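Local atomic coordinates of mannose recognizing lectin (Marasmius oreades, PDB entry 4PDT), a protein that probably binds carbohydrate, consistent with a mannose-recognising lectin of the bulb-type family, with a fold built from three four-stranded antiparallel sheets. Residues D66-G71 and W80-N85; D98-V103 and N115-H120. All coordinates share one frame; numbering follows the deposited sequence.

Contact 1: residues D66-G71 and W80-N85; sequences DGNCVG and WHTATN
G71 and W80 are the hydrogen-bonded pair of an antiparallel beta hairpin, strands 69-72 and 78-81 of one four-stranded sheet in this bulb-type lectin; beyond C69 and H81 the two chains leave the sheet but stay together as loops. G71 N gives its hydrogen to W80 O at 2.9 Å. Next along, C69 uses both backbone groups on T82: its O takes T82 N in the carbonyl plane at 3.0 Å, and its N gives to T82 OG1, also at 3.0 Å. That hydroxyl sits between its own backbone N and carbonyl carbon (chi1 54°), which turns it back toward C69. T82 OG1 donates to T84 OG1 at 2.7 Å, and T84 OG1 in turn donates to G67 O at 2.6 Å, so the two buried hydroxyls form a directed chain of hydrogen bonds from C69 N to G67 O. The amide of N68 reaches across, and its OD1 accepts A83 N at 2.8 Å along a rather bent bond. D66 closes an Asx turn, with OD1 taking N68 N from above the carboxylate plane. G67, at a positive phi of 94°, lies close against T84 and N85. On the sheet, V70 CG1 lies off-centre over the H81 ring. From C69, SG leans obliquely toward the indole of W80, coming 4.1 Å from CZ3.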
loop_
_atom_site.group_PDB
_atom_site.type_symbol
_atom_site.label_atom_id
_atom_site.label_comp_id
_atom_site.label_asym_id
_atom_site.label_seq_id
_atom_site.Cartn_x
_atom_site.Cartn_y
_atom_site.Cartn_z
ATOM N N ASP A 66 6.574 -10.650 -7.860
ATOM C CA ASP A 66 7.227 -11.948 -8.042
ATOM C C ASP A 66 6.401 -13.100 -7.445
ATOM O O ASP A 66 6.778 -14.257 -7.614
ATOM C CB ASP A 66 8.663 -11.981 -7.527
ATOM C CG ASP A 66 8.788 -11.919 -5.995
ATOM O OD1 ASP A 66 7.759 -11.805 -5.268
ATOM O OD2 ASP A 66 9.979 -12.013 -5.548
ATOM N N GLY A 67 5.287 -12.754 -6.832
ATOM C CA GLY A 67 4.380 -13.746 -6.275
ATOM C C GLY A 67 4.613 -14.039 -4.811
ATOM O O GLY A 67 3.806 -14.733 -4.189
ATOM N N ASN A 68 5.692 -13.515 -4.232
ATOM C CA ASN A 68 5.934 -13.696 -2.821
ATOM C C ASN A 68 5.191 -12.653 -2.047
ATOM O O ASN A 68 5.180 -11.491 -2.468
ATOM C CB ASN A 68 7.425 -13.616 -2.510
ATOM C CG ASN A 68 7.833 -14.455 -1.307
ATOM O OD1 ASN A 68 6.996 -14.921 -0.511
ATOM N ND2 ASN A 68 9.134 -14.658 -1.191
ATOM N N CYS A 69 4.515 -12.976 -0.953
ATOM C CA CYS A 69 3.876 -12.033 -0.061
ATOM C C CYS A 69 4.806 -11.910 1.135
ATOM O O CYS A 69 5.092 -12.898 1.814
ATOM C CB CYS A 69 2.470 -12.478 0.364
ATOM S SG CYS A 69 1.651 -11.323 1.480
ATOM N N VAL A 70 5.330 -10.704 1.406
ATOM C CA VAL A 70 6.443 -10.518 2.322
ATOM C C VAL A 70 6.194 -9.410 3.296
ATOM O O VAL A 70 5.723 -8.316 2.899
ATOM C CB VAL A 70 7.762 -10.237 1.560
ATOM C CG1 VAL A 70 8.916 -10.148 2.522
ATOM C CG2 VAL A 70 7.999 -11.312 0.513
ATOM N N GLY A 71 6.458 -9.673 4.573
ATOM C CA GLY A 71 6.418 -8.658 5.610
ATOM C C GLY A 71 7.837 -8.105 5.775
ATOM O O GLY A 71 8.830 -8.859 5.713
ATOM N N TRP A 80 8.911 -12.021 7.244
ATOM C CA TRP A 80 7.942 -13.095 6.981
ATOM C C TRP A 80 7.810 -13.237 5.479
ATOM O O TRP A 80 7.786 -12.240 4.739
ATOM C CB TRP A 80 6.588 -12.707 7.574
ATOM C CG TRP A 80 5.448 -13.586 7.170
ATOM C CD1 TRP A 80 5.302 -14.929 7.427
ATOM C CD2 TRP A 80 4.260 -13.176 6.500
ATOM N NE1 TRP A 80 4.144 -15.370 6.840
ATOM C CE2 TRP A 80 3.464 -14.322 6.307
ATOM C CE3 TRP A 80 3.782 -11.950 6.018
ATOM C CZ2 TRP A 80 2.240 -14.280 5.645
ATOM C CZ3 TRP A 80 2.581 -11.918 5.383
ATOM C CH2 TRP A 80 1.788 -13.065 5.223
ATOM N N HIS A 81 7.634 -14.448 4.983
ATOM C CA HIS A 81 7.390 -14.698 3.578
ATOM C C HIS A 81 6.415 -15.836 3.454
ATOM O O HIS A 81 6.574 -16.845 4.163
ATOM C CB HIS A 81 8.637 -15.221 2.835
ATOM C CG HIS A 81 9.878 -14.428 3.074
ATOM N ND1 HIS A 81 10.478 -13.670 2.090
ATOM C CD2 HIS A 81 10.741 -14.441 4.109
ATOM C CE1 HIS A 81 11.607 -13.161 2.551
ATOM N NE2 HIS A 81 11.784 -13.603 3.784
ATOM N N THR A 82 5.442 -15.725 2.581
ATOM C CA THR A 82 4.597 -16.877 2.188
ATOM C C THR A 82 5.372 -17.822 1.286
ATOM O O THR A 82 4.969 -19.003 1.131
ATOM C CB THR A 82 3.336 -16.448 1.450
ATOM O OG1 THR A 82 3.693 -15.606 0.323
ATOM C CG2 THR A 82 2.464 -15.672 2.375
ATOM N N ALA A 83 6.467 -17.349 0.668
ATOM C CA ALA A 83 7.333 -18.174 -0.156
ATOM C C ALA A 83 6.544 -18.795 -1.307
ATOM O O ALA A 83 6.792 -19.937 -1.719
ATOM C CB ALA A 83 8.042 -19.230 0.674
ATOM N N THR A 84 5.713 -17.947 -1.929
ATOM C CA THR A 84 4.824 -18.319 -3.016
ATOM C C THR A 84 5.314 -17.812 -4.408
ATOM O O THR A 84 4.600 -17.919 -5.405
ATOM C CB THR A 84 3.409 -17.841 -2.730
ATOM O OG1 THR A 84 3.450 -16.484 -2.248
ATOM C CG2 THR A 84 2.772 -18.669 -1.649
ATOM N N ASN A 85 6.539 -17.281 -4.473
ATOM C CA ASN A 85 7.031 -16.771 -5.732
ATOM C C ASN A 85 6.949 -17.770 -6.866
ATOM O O ASN A 85 7.260 -18.952 -6.728
ATOM C CB ASN A 85 8.418 -16.136 -5.604
ATOM C CG ASN A 85 9.442 -17.005 -4.891
ATOM O OD1 ASN A 85 10.562 -17.202 -5.412
ATOM N ND2 ASN A 85 9.151 -17.389 -3.660
#

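Contact 2: residues D98-V103 and N115-H120; sequences DGNLVV and NTAVVH. With SO4 (sulfate ion), chain B.
Two hydrogen bonds tie D98 and G99, in the turn leading into strand 101-104, to the C-terminal tail N115-H120. V119 N donates to D98 O at 2.9 Å, well aligned at the hydrogen (161°), and T116 OG1 donates to G99 O at 2.7 Å, arriving from above the carbonyl plane. The threonine hydroxyl lies between its own backbone N and carbonyl carbon (chi1 59°), which directs it at G99; it also bonds to T114 OG1. Within the segments, D98 OD1 accepts N100 N at 2.9 Å in an Asx turn, while a weak V118 N to T116 O bond closes an inverse gamma turn centred on A117. Van der Waals contact is slight: A117 CB rests against the carboxylate of D98, 3.7 Å from OD2, and V119 CB comes near D98 O. G99 has a positive phi, and its O lies 3.1 Å from T116 O, two acceptors that do not bond. At the outer end, N115 ND2 donates to O1 of a sulfate, probably from the crystallisation liquor, which H113 ND1 also holds. With few side chains interlocked, the tail is fixed to the turn chiefly by polar groups, backbone carbonyl oxygens accepting the V119 and T116 bonds.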
loop_
_atom_site.group_PDB
_atom_site.type_symbol
_atom_site.label_atom_id
_atom_site.label_comp_id
_atom_site.label_asym_id
_atom_site.label_seq_id
_atom_site.Cartn_x
_atom_site.Cartn_y
_atom_site.Cartn_z
ATOM N N ASP A 98 -14.154 -17.377 6.084
ATOM C CA ASP A 98 -13.956 -18.609 6.868
ATOM C C ASP A 98 -12.825 -18.540 7.857
ATOM O O ASP A 98 -12.665 -19.390 8.741
ATOM C CB ASP A 98 -13.913 -19.838 5.988
ATOM C CG ASP A 98 -12.724 -19.934 5.091
ATOM O OD1 ASP A 98 -11.814 -19.044 5.130
ATOM O OD2 ASP A 98 -12.684 -20.942 4.318
ATOM N N GLY A 99 -12.074 -17.440 7.809
ATOM C CA GLY A 99 -10.938 -17.240 8.683
ATOM C C GLY A 99 -9.600 -17.565 8.051
ATOM O O GLY A 99 -8.547 -17.250 8.631
ATOM N N ASN A 100 -9.622 -18.219 6.898
ATOM C CA ASN A 100 -8.385 -18.557 6.219
ATOM C C ASN A 100 -7.846 -17.300 5.476
ATOM O O ASN A 100 -8.631 -16.541 4.890
ATOM C CB ASN A 100 -8.645 -19.679 5.197
ATOM C CG ASN A 100 -7.607 -20.813 5.225
ATOM O OD1 ASN A 100 -7.802 -21.856 4.548
ATOM N ND2 ASN A 100 -6.556 -20.642 5.926
ATOM N N LEU A 101 -6.532 -17.126 5.545
ATOM C CA LEU A 101 -5.811 -16.071 4.740
ATOM C C LEU A 101 -5.021 -16.859 3.684
ATOM O O LEU A 101 -4.290 -17.812 4.050
ATOM C CB LEU A 101 -4.880 -15.312 5.639
ATOM C CG LEU A 101 -4.110 -14.158 4.924
ATOM C CD1 LEU A 101 -5.013 -12.973 4.590
ATOM C CD2 LEU A 101 -2.994 -13.808 5.887
ATOM N N VAL A 102 -5.328 -16.606 2.402
ATOM C CA VAL A 102 -4.892 -17.441 1.300
ATOM C C VAL A 102 -4.193 -16.665 0.165
ATOM O O VAL A 102 -4.718 -15.640 -0.250
ATOM C CB VAL A 102 -6.119 -18.227 0.734
ATOM C CG1 VAL A 102 -5.681 -19.250 -0.326
ATOM C CG2 VAL A 102 -6.905 -18.890 1.887
ATOM N N VAL A 103 -3.081 -17.168 -0.329
ATOM C CA VAL A 103 -2.462 -16.655 -1.563
ATOM C C VAL A 103 -2.982 -17.465 -2.729
ATOM O O VAL A 103 -2.883 -18.722 -2.715
ATOM C CB VAL A 103 -0.928 -16.680 -1.553
ATOM C CG1 VAL A 103 -0.378 -16.174 -2.920
ATOM C CG2 VAL A 103 -0.376 -15.862 -0.394
ATOM N N ASN A 115 -4.135 -21.745 7.144
ATOM C CA ASN A 115 -4.823 -22.990 7.672
ATOM C C ASN A 115 -5.597 -22.687 8.928
ATOM O O ASN A 115 -5.457 -23.323 9.976
ATOM C CB ASN A 115 -3.829 -24.133 7.805
ATOM C CG ASN A 115 -3.213 -24.480 6.456
ATOM O OD1 ASN A 115 -3.932 -24.671 5.453
ATOM N ND2 ASN A 115 -1.895 -24.481 6.392
ATOM N N THR A 116 -6.398 -21.634 8.827
ATOM C CA THR A 116 -7.232 -21.111 9.896
ATOM C C THR A 116 -8.685 -20.863 9.499
ATOM O O THR A 116 -9.353 -19.912 9.969
ATOM C CB THR A 116 -6.627 -19.829 10.492
ATOM O OG1 THR A 116 -6.469 -18.788 9.485
ATOM C CG2 THR A 116 -5.301 -20.082 11.112
ATOM N N ALA A 117 -9.219 -21.833 8.747
ATOM C CA ALA A 117 -10.596 -21.780 8.329
ATOM C C ALA A 117 -11.451 -22.328 9.467
ATOM O O ALA A 117 -11.864 -23.479 9.459
ATOM C CB ALA A 117 -10.770 -22.545 7.035
ATOM N N VAL A 118 -11.653 -21.496 10.473
ATOM C CA VAL A 118 -12.336 -21.896 11.686
ATOM C C VAL A 118 -13.816 -21.550 11.683
ATOM O O VAL A 118 -14.531 -21.821 12.632
ATOM C CB VAL A 118 -11.648 -21.268 12.917
ATOM C CG1 VAL A 118 -10.183 -21.665 12.953
ATOM C CG2 VAL A 118 -11.798 -19.755 12.917
ATOM N N VAL A 119 -14.305 -20.855 10.661
ATOM C CA VAL A 119 -15.706 -20.530 10.600
ATOM C C VAL A 119 -16.259 -21.278 9.396
ATOM O O VAL A 119 -16.142 -20.837 8.244
ATOM C CB VAL A 119 -15.988 -19.025 10.378
ATOM C CG1 VAL A 119 -17.489 -18.752 10.237
ATOM C CG2 VAL A 119 -15.295 -18.115 11.404
ATOM N N HIS A 120 -16.896 -22.400 9.662
ATOM C CA HIS A 120 -17.425 -23.190 8.579
ATOM C C HIS A 120 -18.760 -22.657 8.112
ATOM O O HIS A 120 -19.157 -22.868 6.967
ATOM C CB HIS A 120 -17.532 -24.642 8.994
ATOM C CG HIS A 120 -17.807 -25.560 7.854
ATOM N ND1 HIS A 120 -19.010 -26.220 7.701
ATOM C CD2 HIS A 120 -17.071 -25.856 6.757
ATOM C CE1 HIS A 120 -18.978 -26.937 6.591
ATOM N NE2 HIS A 120 -17.817 -26.722 5.992
ATOM O OXT HIS A 120 -19.510 -22.069 8.897
HETATM S S SO4 B . -0.269 -24.553 2.486
HETATM O O1 SO4 B . -0.883 -25.366 3.538
HETATM O O2 SO4 B . 0.181 -23.223 3.081
HETATM O O3 SO4 B . 0.898 -25.219 1.827
HETATM O O4 SO4 B . -1.203 -24.081 1.413
#

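Overall arrangement
Both contacts repeat one design: an Asp-Gly-Asn turn with an Asx bond precedes a strand, and a threonine hydroxyl reaches the glycine carbonyl. Contact 1 buries more surface, and its segments include paired strands of one sheet; contact 2 joins the lead-in to strand 101-104, in a different sheet, to an irregular tail. Accordingly, contact 1 mixes sheet bonds with a chain of threonine hydroxyls and a sulfur-aromatic contact, whereas contact 2 relies on turn carbonyls met by a tail amide and a hydroxyl. Half the touching residues of contact 1 are buried, a third in contact 2, whose tail is mostly exposed. Their centres are about 18 Å apart, yet V103 of contact 2 packs on T82 and T84, its CG1 3.9 Å from T84 OG1.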